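Local coordinates for nird-like protein (Hydrogenobacter thermophilus, PDB 4CH7), which decarboxylates siroheme to 12,18-didecarboxysiroheme with loss of two CO2, a step in heme d1 biosynthesis, at residues E80-V85 / S92-R97; D118-M123 / K130-L135. All coordinates share one frame; numbering follows the deposited sequence.

In the fold
Contacts 1 and 2 follow one another along the chain and form the two helix-to-strand steps of a single AsnC-like, ferredoxin-type βαββαβ domain. Contact 1 joins helix 75-87 to strand 91-97, and contact 2 joins helix 116-126 to strand 132-139; their centres lie about 13 Å apart. The helices meet directly, Phe84 CE2 lying 4.0 Å from CG of selenomethionine Met123, and both pack on the same antiparallel sheet. Within this domain the order across the sheet is 132-139, 65-71, 103-109, 91-97. The two contacts thus involve the outer strands of this domain, which pair with 259-264 and 303-314 of the second AsnC-like domain to close an eight-stranded barrel.

Contact 1 of 2, residues E80-V85 / S92-R97; sequences EVANFV and SHNYER
In the ferredoxin-type βαββαβ domain, the first helix packs back onto the strand that follows it, and here Asn94 of strand 91-97 meets Ala82 and Val85 of helix 75-87. The interface is small and buried. Asn94 extends from the strand with CG anti to the backbone N (chi1 -172°), while a chi2 of 15° turns OD1 back beside CA and sends ND2 outward to the helix. The amide nitrogen thus does most of the touching. Against it lies the CB-CG1 edge of Val85, both atoms 3.6 Å from Asn94 ND2 and CG1 3.9 Å from Asn94 CG, the side chains meeting at a slant. Val85 CG1 is anti to its backbone N (chi1 174°), which puts that methyl, and not CG2, against the amide of Asn94. One turn earlier in the helix, Ala82 suits its place because its single methyl lets the backbone come close: CA of Ala82 and CA of Asn94 are 7.5 Å apart.

A polar amide in such surroundings needs a partner, and Asn86, just beyond Val85, supplies one by accepting a hydrogen bond from Asn94 ND2 through its OD1. Phe105 of the neighbouring strand 103-109 touches both Val85 and Asn94, and Phe312 of strand 303-314 packs on Ala82. Residues alternate along the strand, so His93, the inferred active-site residue, projects from the face turned away from the helix. At the helix, the same ND2 comes within 3.3 Å of the carbonyl oxygen of Ala82 and 4.1 Å of the CB of Ala82.

Contact 2 of 2, residues D118-M123 / K130-L135; sequences DVVRLM and KDYLVL
With chi1 of -53° at Val120 and 60° at Tyr132, Val120 CG2 and Tyr132 CG each sit between their own backbone N and carbonyl carbon, and both side chains point into the gap between helix 116-126 and strand 132-139. There Val120 CG2 lies 3.6 Å from Tyr132 CE1, approaching the ring at a slant, and 3.8 Å from Val134 CG2. These distances hold for one of two Val120 conformers and so are less certain. The branched valines make a compact apolar seam, which Ile69 of strand 65-71 extends by touching both.

Tyrosine suits the rim, since its ring can pack on the helix while the hydroxyl reaches the partly exposed margin. Its OH lies alongside the backbone of Arg121, 3.7 Å from Arg121 CA. The guanidinium turns back along its own helix to Asp118, the chain bending at chi3. That salt bridge, Arg121 NH2 to Asp118 OD1 at 3.2 Å, is nearly straight (171°); the oxygen lies in the guanidinium plane but is met obliquely, out of the carboxylate plane.

Helix and strand segments run close to antiparallel, their axes 10.1 Å apart, as expected for the closing αβ unit of a ferredoxin-type βαββαβ fold.

Contact 1 of 2, residues E80-V85 / S92-R97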
ATOM      1  N   GLU A  80      18.086 -10.617  12.619  1.00 73.72           N
ATOM      2  CA  GLU A  80      17.262 -10.857  13.802  1.00 74.98           C
ATOM      3  C   GLU A  80      16.141  -9.827  13.926  1.00 71.31           C
ATOM      4  O   GLU A  80      14.976 -10.177  14.122  1.00 63.72           O
ATOM      5  CB  GLU A  80      18.130 -10.836  15.061  1.00 72.21           C
ATOM      6  CG  GLU A  80      17.343 -10.859  16.360  1.00 87.42           C
ATOM      7  CD  GLU A  80      18.239 -10.878  17.583  1.00 92.40           C
ATOM      8  OE1 GLU A  80      19.476 -10.809  17.417  1.00 92.26           O
ATOM      9  OE2 GLU A  80      17.707 -10.962  18.709  1.00 88.75           O
ATOM     10  N   VAL A  81      16.507  -8.553  13.805  1.00 66.77           N
ATOM     11  CA  VAL A  81      15.546  -7.456  13.871  1.00 64.48           C
ATOM     12  C   VAL A  81      14.544  -7.520  12.717  1.00 65.17           C
ATOM     13  O   VAL A  81      13.348  -7.311  12.912  1.00 59.77           O
ATOM     14  CB  VAL A  81      16.262  -6.088  13.879  1.00 63.11           C
ATOM     15  CG1 VAL A  81      15.270  -4.953  13.709  1.00 63.32           C
ATOM     16  CG2 VAL A  81      17.045  -5.909  15.167  1.00 65.75           C
ATOM     17  N   ALA A  82      15.039  -7.824  11.522  1.00 65.95           N
ATOM     18  CA  ALA A  82      14.200  -7.899  10.328  1.00 63.60           C
ATOM     19  C   ALA A  82      13.078  -8.924  10.473  1.00 60.81           C
ATOM     20  O   ALA A  82      11.932  -8.657  10.106  1.00 59.09           O
ATOM     21  CB  ALA A  82      15.048  -8.213   9.109  1.00 66.08           C
ATOM     22  N   ASN A  83      13.419 -10.098  10.998  1.00 60.94           N
ATOM     23  CA  ASN A  83      12.438 -11.157  11.206  1.00 65.83           C
ATOM     24  C   ASN A  83      11.420 -10.791  12.285  1.00 67.53           C
ATOM     25  O   ASN A  83      10.267 -11.219  12.232  1.00 58.12           O
ATOM     26  CB  ASN A  83      13.133 -12.476  11.554  1.00 75.67           C
ATOM     27  CG  ASN A  83      14.301 -12.778  10.636  1.00 76.52           C
ATOM     28  OD1 ASN A  83      14.128 -12.973   9.433  1.00 81.12           O
ATOM     29  ND2 ASN A  83      15.499 -12.823  11.201  1.00 78.53           N
ATOM     30  N   PHE A  84      11.851 -10.005  13.267  1.00 58.26           N
ATOM     31  CA  PHE A  84      10.942  -9.492  14.286  1.00 60.31           C
ATOM     32  C   PHE A  84       9.907  -8.573  13.642  1.00 58.82           C
ATOM     33  O   PHE A  84       8.714  -8.659  13.934  1.00 57.63           O
ATOM     34  CB  PHE A  84      11.711  -8.732  15.369  1.00 56.83           C
ATOM     35  CG  PHE A  84      10.822  -8.020  16.352  1.00 59.77           C
ATOM     36  CD1 PHE A  84      10.264  -8.703  17.423  1.00 57.78           C
ATOM     37  CD2 PHE A  84      10.540  -6.669  16.202  1.00 60.27           C
ATOM     38  CE1 PHE A  84       9.439  -8.053  18.330  1.00 61.03           C
ATOM     39  CE2 PHE A  84       9.718  -6.010  17.104  1.00 59.31           C
ATOM     40  CZ  PHE A  84       9.166  -6.704  18.169  1.00 57.16           C
ATOM     41  N   VAL A  85      10.383  -7.693  12.764  1.00 59.28           N
ATOM     42  CA  VAL A  85       9.523  -6.752  12.052  1.00 66.11           C
ATOM     43  C   VAL A  85       8.480  -7.479  11.200  1.00 62.92           C
ATOM     44  O   VAL A  85       7.293  -7.143  11.236  1.00 64.44           O
ATOM     45  CB  VAL A  85      10.351  -5.810  11.156  1.00 57.62           C
ATOM     46  CG1 VAL A  85       9.442  -4.944  10.304  1.00 59.16           C
ATOM     47  CG2 VAL A  85      11.267  -4.945  12.001  1.00 57.78           C
ATOM     48  N   SER A  92       3.749  -4.162   6.007  1.00 62.28           N
ATOM     49  CA  SER A  92       3.473  -4.607   4.641  1.00 58.75           C
ATOM     50  C   SER A  92       4.757  -4.883   3.865  1.00 63.25           C
ATOM     51  O   SER A  92       4.958  -5.984   3.348  1.00 68.54           O
ATOM     52  CB  SER A  92       2.632  -3.564   3.903  1.00 50.29           C
ATOM     53  OG  SER A  92       3.292  -2.312   3.862  1.00 56.32           O
ATOM     54  N   HIS A  93       5.622  -3.879   3.787  1.00 58.32           N
ATOM     55  CA  HIS A  93       6.912  -4.038   3.136  1.00 61.59           C
ATOM     56  C   HIS A  93       8.019  -3.887   4.164  1.00 64.77           C
ATOM     57  O   HIS A  93       7.895  -3.091   5.093  1.00 57.99           O
ATOM     58  CB  HIS A  93       7.085  -2.996   2.032  1.00 65.36           C
ATOM     59  CG  HIS A  93       5.935  -2.933   1.077  1.00 70.06           C
ATOM     60  ND1 HIS A  93       5.818  -3.780  -0.004  1.00 72.80           N
ATOM     61  CD2 HIS A  93       4.848  -2.126   1.044  1.00 74.70           C
ATOM     62  CE1 HIS A  93       4.706  -3.497  -0.661  1.00 73.43           C
ATOM     63  NE2 HIS A  93       4.101  -2.498  -0.048  1.00 77.01           N
ATOM     64  N   ASN A  94       9.090  -4.659   4.007  1.00 56.62           N
ATOM     65  CA  ASN A  94      10.274  -4.505   4.848  1.00 55.32           C
ATOM     66  C   ASN A  94      11.529  -4.655   4.001  1.00 62.18           C
ATOM     67  O   ASN A  94      11.672  -5.628   3.259  1.00 60.61           O
ATOM     68  CB  ASN A  94      10.278  -5.518   5.996  1.00 54.76           C
ATOM     69  CG  ASN A  94      11.397  -5.266   6.998  1.00 58.36           C
ATOM     70  OD1 ASN A  94      12.004  -4.196   7.014  1.00 63.01           O
ATOM     71  ND2 ASN A  94      11.667  -6.251   7.844  1.00 56.53           N
ATOM     72  N   TYR A  95      12.438  -3.693   4.114  1.00 58.65           N
ATOM     73  CA  TYR A  95      13.613  -3.669   3.258  1.00 63.55           C
ATOM     74  C   TYR A  95      14.886  -3.330   4.013  1.00 61.06           C
ATOM     75  O   TYR A  95      14.873  -2.546   4.966  1.00 51.85           O
ATOM     76  CB  TYR A  95      13.413  -2.664   2.121  1.00 63.79           C
ATOM     77  CG  TYR A  95      12.407  -3.105   1.088  1.00 67.28           C
ATOM     78  CD1 TYR A  95      12.758  -4.011   0.101  1.00 74.29           C
ATOM     79  CD2 TYR A  95      11.108  -2.612   1.095  1.00 62.66           C
ATOM     80  CE1 TYR A  95      11.848  -4.422  -0.846  1.00 72.11           C
ATOM     81  CE2 TYR A  95      10.188  -3.019   0.148  1.00 71.57           C
ATOM     82  CZ  TYR A  95      10.564  -3.926  -0.820  1.00 78.87           C
ATOM     83  OH  TYR A  95       9.657  -4.338  -1.769  1.00 79.06           O
ATOM     84  N   GLU A  96      15.986  -3.940   3.585  1.00 52.61           N
ATOM     85  CA  GLU A  96      17.302  -3.478   3.989  1.00 55.79           C
ATOM     86  C   GLU A  96      17.759  -2.470   2.951  1.00 55.26           C
ATOM     87  O   GLU A  96      17.720  -2.745   1.750  1.00 64.30           O
ATOM     88  CB  GLU A  96      18.296  -4.630   4.067  1.00 57.06           C
ATOM     89  CG  GLU A  96      19.723  -4.169   4.322  1.00 64.48           C
ATOM     90  CD  GLU A  96      20.707  -5.313   4.366  1.00 72.33           C
ATOM     91  OE1 GLU A  96      20.268  -6.472   4.502  1.00 71.76           O
ATOM     92  OE2 GLU A  96      21.921  -5.050   4.268  1.00 80.57           O
ATOM     93  N   ARG A  97      18.180  -1.297   3.412  1.00 51.27           N
ATOM     94  CA  ARG A  97      18.573  -0.236   2.496  1.00 53.19           C
ATOM     95  C   ARG A  97      19.954   0.330   2.802  1.00 61.50           C
ATOM     96  O   ARG A  97      20.469   0.184   3.911  1.00 55.71           O
ATOM     97  CB  ARG A  97      17.519   0.875   2.470  1.00 59.11           C
ATOM     98  CG  ARG A  97      16.152   0.400   2.002  1.00 56.72           C
ATOM     99  CD  ARG A  97      15.177   1.544   1.777  1.00 60.33           C
ATOM    100  NE  ARG A  97      13.876   1.053   1.333  1.00 50.82           N
ATOM    101  CZ  ARG A  97      13.582   0.764   0.069  1.00 65.81           C
ATOM    102  NH1 ARG A  97      14.498   0.915  -0.878  1.00 54.45           N
ATOM    103  NH2 ARG A  97      12.376   0.320  -0.250  1.00 57.39           N
TER

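Contact 2 of 2, residues D118-M123 / K130-L135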
ATOM      1  N   ASP A 118       3.556   4.669  19.660  1.00 47.85           N
ATOM      2  CA  ASP A 118       3.730   3.771  20.796  1.00 51.12           C
ATOM      3  C   ASP A 118       4.181   2.395  20.311  1.00 55.00           C
ATOM      4  O   ASP A 118       5.096   1.795  20.876  1.00 47.23           O
ATOM      5  CB  ASP A 118       2.430   3.648  21.598  1.00 43.94           C
ATOM      6  CG  ASP A 118       2.066   4.928  22.325  1.00 53.81           C
ATOM      7  OD1 ASP A 118       2.960   5.540  22.946  1.00 54.39           O
ATOM      8  OD2 ASP A 118       0.881   5.323  22.276  1.00 55.17           O
ATOM      9  N   VAL A 119       3.524   1.909  19.261  1.00 48.49           N
ATOM     10  CA  VAL A 119       3.854   0.624  18.649  1.00 49.52           C
ATOM     11  C   VAL A 119       5.332   0.524  18.274  1.00 52.78           C
ATOM     12  O   VAL A 119       5.991  -0.461  18.600  1.00 58.57           O
ATOM     13  CB  VAL A 119       2.980   0.359  17.402  1.00 55.36           C
ATOM     14  CG1 VAL A 119       3.414  -0.908  16.696  1.00 50.95           C
ATOM     15  CG2 VAL A 119       1.515   0.272  17.788  1.00 54.81           C
ATOM     16  N   VAL A 120       5.850   1.550  17.603  0.55 47.29           N
ATOM     17  CA  VAL A 120       7.244   1.546  17.168  0.55 48.26           C
ATOM     18  C   VAL A 120       8.216   1.700  18.339  0.55 50.36           C
ATOM     19  O   VAL A 120       9.318   1.152  18.309  0.55 48.90           O
ATOM     20  CB  VAL A 120       7.523   2.629  16.092  0.55 49.71           C
ATOM     21  CG1 VAL A 120       6.542   2.502  14.946  0.55 42.00           C
ATOM     22  CG2 VAL A 120       7.450   4.027  16.683  0.55 49.36           C
ATOM     23  N   ARG A 121       7.804   2.442  19.365  1.00 48.16           N
ATOM     24  CA  ARG A 121       8.622   2.621  20.566  1.00 45.00           C
ATOM     25  C   ARG A 121       8.849   1.275  21.243  1.00 42.70           C
ATOM     26  O   ARG A 121       9.974   0.924  21.606  1.00 50.48           O
ATOM     27  CB  ARG A 121       7.952   3.594  21.545  1.00 48.57           C
ATOM     28  CG  ARG A 121       8.591   3.621  22.930  1.00 49.61           C
ATOM     29  CD  ARG A 121       7.918   4.633  23.851  1.00 43.25           C
ATOM     30  NE  ARG A 121       6.472   4.446  23.930  1.00 49.88           N
ATOM     31  CZ  ARG A 121       5.868   3.598  24.759  1.00 56.06           C
ATOM     32  NH1 ARG A 121       6.582   2.844  25.583  1.00 58.12           N
ATOM     33  NH2 ARG A 121       4.548   3.498  24.765  1.00 58.52           N
ATOM     34  N   LEU A 122       7.765   0.521  21.389  1.00 46.44           N
ATOM     35  CA  LEU A 122       7.816  -0.806  21.982  1.00 53.14           C
ATOM     36  C   LEU A 122       8.608  -1.780  21.107  1.00 53.23           C
ATOM     37  O   LEU A 122       9.326  -2.637  21.623  1.00 52.69           O
ATOM     38  CB  LEU A 122       6.397  -1.319  22.231  1.00 50.92           C
ATOM     39  CG  LEU A 122       5.602  -0.472  23.224  1.00 56.63           C
ATOM     40  CD1 LEU A 122       4.127  -0.831  23.216  1.00 56.57           C
ATOM     41  CD2 LEU A 122       6.180  -0.621  24.618  1.00 51.06           C
HETATM   42  N   MSE A 123       8.479  -1.634  19.790  1.00 50.47           N
HETATM   43  CA  MSE A 123       9.262  -2.422  18.841  1.00 48.46           C
HETATM   44  C   MSE A 123      10.748  -2.135  19.020  1.00 49.95           C
HETATM   45  O   MSE A 123      11.554  -3.046  19.196  1.00 57.32           O
HETATM   46  CB  MSE A 123       8.866  -2.085  17.402  1.00 47.94           C
HETATM   47  CG  MSE A 123       7.551  -2.682  16.906  1.00 55.58           C
HETATM   48 SE   MSE A 123       7.208  -2.049  15.094  1.00 63.85          SE
HETATM   49  CE  MSE A 123       5.552  -2.939  14.706  1.00 38.60           C
ATOM     50  N   LYS A 130      18.010   2.091  19.157  1.00 52.38           N
ATOM     51  CA  LYS A 130      18.000   3.416  19.770  1.00 60.51           C
ATOM     52  C   LYS A 130      17.456   4.492  18.834  1.00 64.76           C
ATOM     53  O   LYS A 130      16.608   5.298  19.226  1.00 60.01           O
ATOM     54  CB  LYS A 130      19.402   3.799  20.251  1.00 58.69           C
ATOM     55  CG  LYS A 130      19.416   4.989  21.193  1.00 68.01           C
ATOM     56  CD  LYS A 130      20.769   5.160  21.861  1.00 68.54           C
ATOM     57  CE  LYS A 130      21.799   5.752  20.916  1.00 79.73           C
ATOM     58  NZ  LYS A 130      23.113   5.945  21.592  1.00 82.83           N
ATOM     59  N   ASP A 131      17.942   4.501  17.598  1.00 61.33           N
ATOM     60  CA  ASP A 131      17.548   5.527  16.642  1.00 61.33           C
ATOM     61  C   ASP A 131      16.582   4.993  15.594  1.00 54.69           C
ATOM     62  O   ASP A 131      16.888   4.032  14.883  1.00 59.49           O
ATOM     63  CB  ASP A 131      18.780   6.130  15.965  1.00 68.72           C
ATOM     64  CG  ASP A 131      19.681   6.854  16.940  1.00 74.53           C
ATOM     65  OD1 ASP A 131      19.156   7.499  17.870  1.00 67.65           O
ATOM     66  OD2 ASP A 131      20.917   6.780  16.778  1.00 85.97           O
ATOM     67  N   TYR A 132      15.413   5.620  15.504  1.00 50.21           N
ATOM     68  CA  TYR A 132      14.446   5.262  14.474  1.00 45.44           C
ATOM     69  C   TYR A 132      13.705   6.475  13.923  1.00 49.66           C
ATOM     70  O   TYR A 132      13.692   7.547  14.536  1.00 45.89           O
ATOM     71  CB  TYR A 132      13.455   4.203  14.973  1.00 50.43           C
ATOM     72  CG  TYR A 132      12.626   4.613  16.172  1.00 46.46           C
ATOM     73  CD1 TYR A 132      11.413   5.270  16.013  1.00 51.94           C
ATOM     74  CD2 TYR A 132      13.045   4.319  17.460  1.00 54.93           C
ATOM     75  CE1 TYR A 132      10.651   5.636  17.104  1.00 54.53           C
ATOM     76  CE2 TYR A 132      12.289   4.678  18.556  1.00 52.50           C
ATOM     77  CZ  TYR A 132      11.095   5.337  18.372  1.00 51.27           C
ATOM     78  OH  TYR A 132      10.341   5.699  19.464  1.00 57.54           O
ATOM     79  N   LEU A 133      13.094   6.298  12.755  1.00 43.82           N
ATOM     80  CA  LEU A 133      12.354   7.371  12.109  1.00 42.64           C
ATOM     81  C   LEU A 133      10.893   6.979  11.930  1.00 46.28           C
ATOM     82  O   LEU A 133      10.581   5.819  11.651  1.00 43.59           O
ATOM     83  CB  LEU A 133      12.971   7.704  10.751  1.00 50.33           C
ATOM     84  CG  LEU A 133      14.427   8.160  10.755  1.00 51.83           C
ATOM     85  CD1 LEU A 133      14.919   8.390   9.342  1.00 45.27           C
ATOM     86  CD2 LEU A 133      14.592   9.414  11.591  1.00 47.72           C
ATOM     87  N   VAL A 134      10.004   7.950  12.109  1.00 46.42           N
ATOM     88  CA  VAL A 134       8.582   7.741  11.881  1.00 49.61           C
ATOM     89  C   VAL A 134       8.102   8.764  10.859  1.00 43.27           C
ATOM     90  O   VAL A 134       7.804   9.913  11.202  1.00 42.33           O
ATOM     91  CB  VAL A 134       7.774   7.836  13.192  1.00 41.20           C
ATOM     92  CG1 VAL A 134       6.287   7.755  12.906  1.00 45.73           C
ATOM     93  CG2 VAL A 134       8.188   6.723  14.144  1.00 43.39           C
ATOM     94  N   LEU A 135       8.047   8.341   9.599  1.00 43.05           N
ATOM     95  CA  LEU A 135       7.739   9.243   8.494  1.00 43.17           C
ATOM     96  C   LEU A 135       6.384   8.925   7.871  1.00 50.83           C
ATOM     97  O   LEU A 135       6.140   7.799   7.437  1.00 52.20           O
ATOM     98  CB  LEU A 135       8.830   9.161   7.422  1.00 38.95           C
ATOM     99  CG  LEU A 135      10.273   9.220   7.924  1.00 44.22           C
ATOM    100  CD1 LEU A 135      11.258   9.090   6.773  1.00 50.00           C
ATOM    101  CD2 LEU A 135      10.522  10.497   8.696  1.00 42.47           C
TER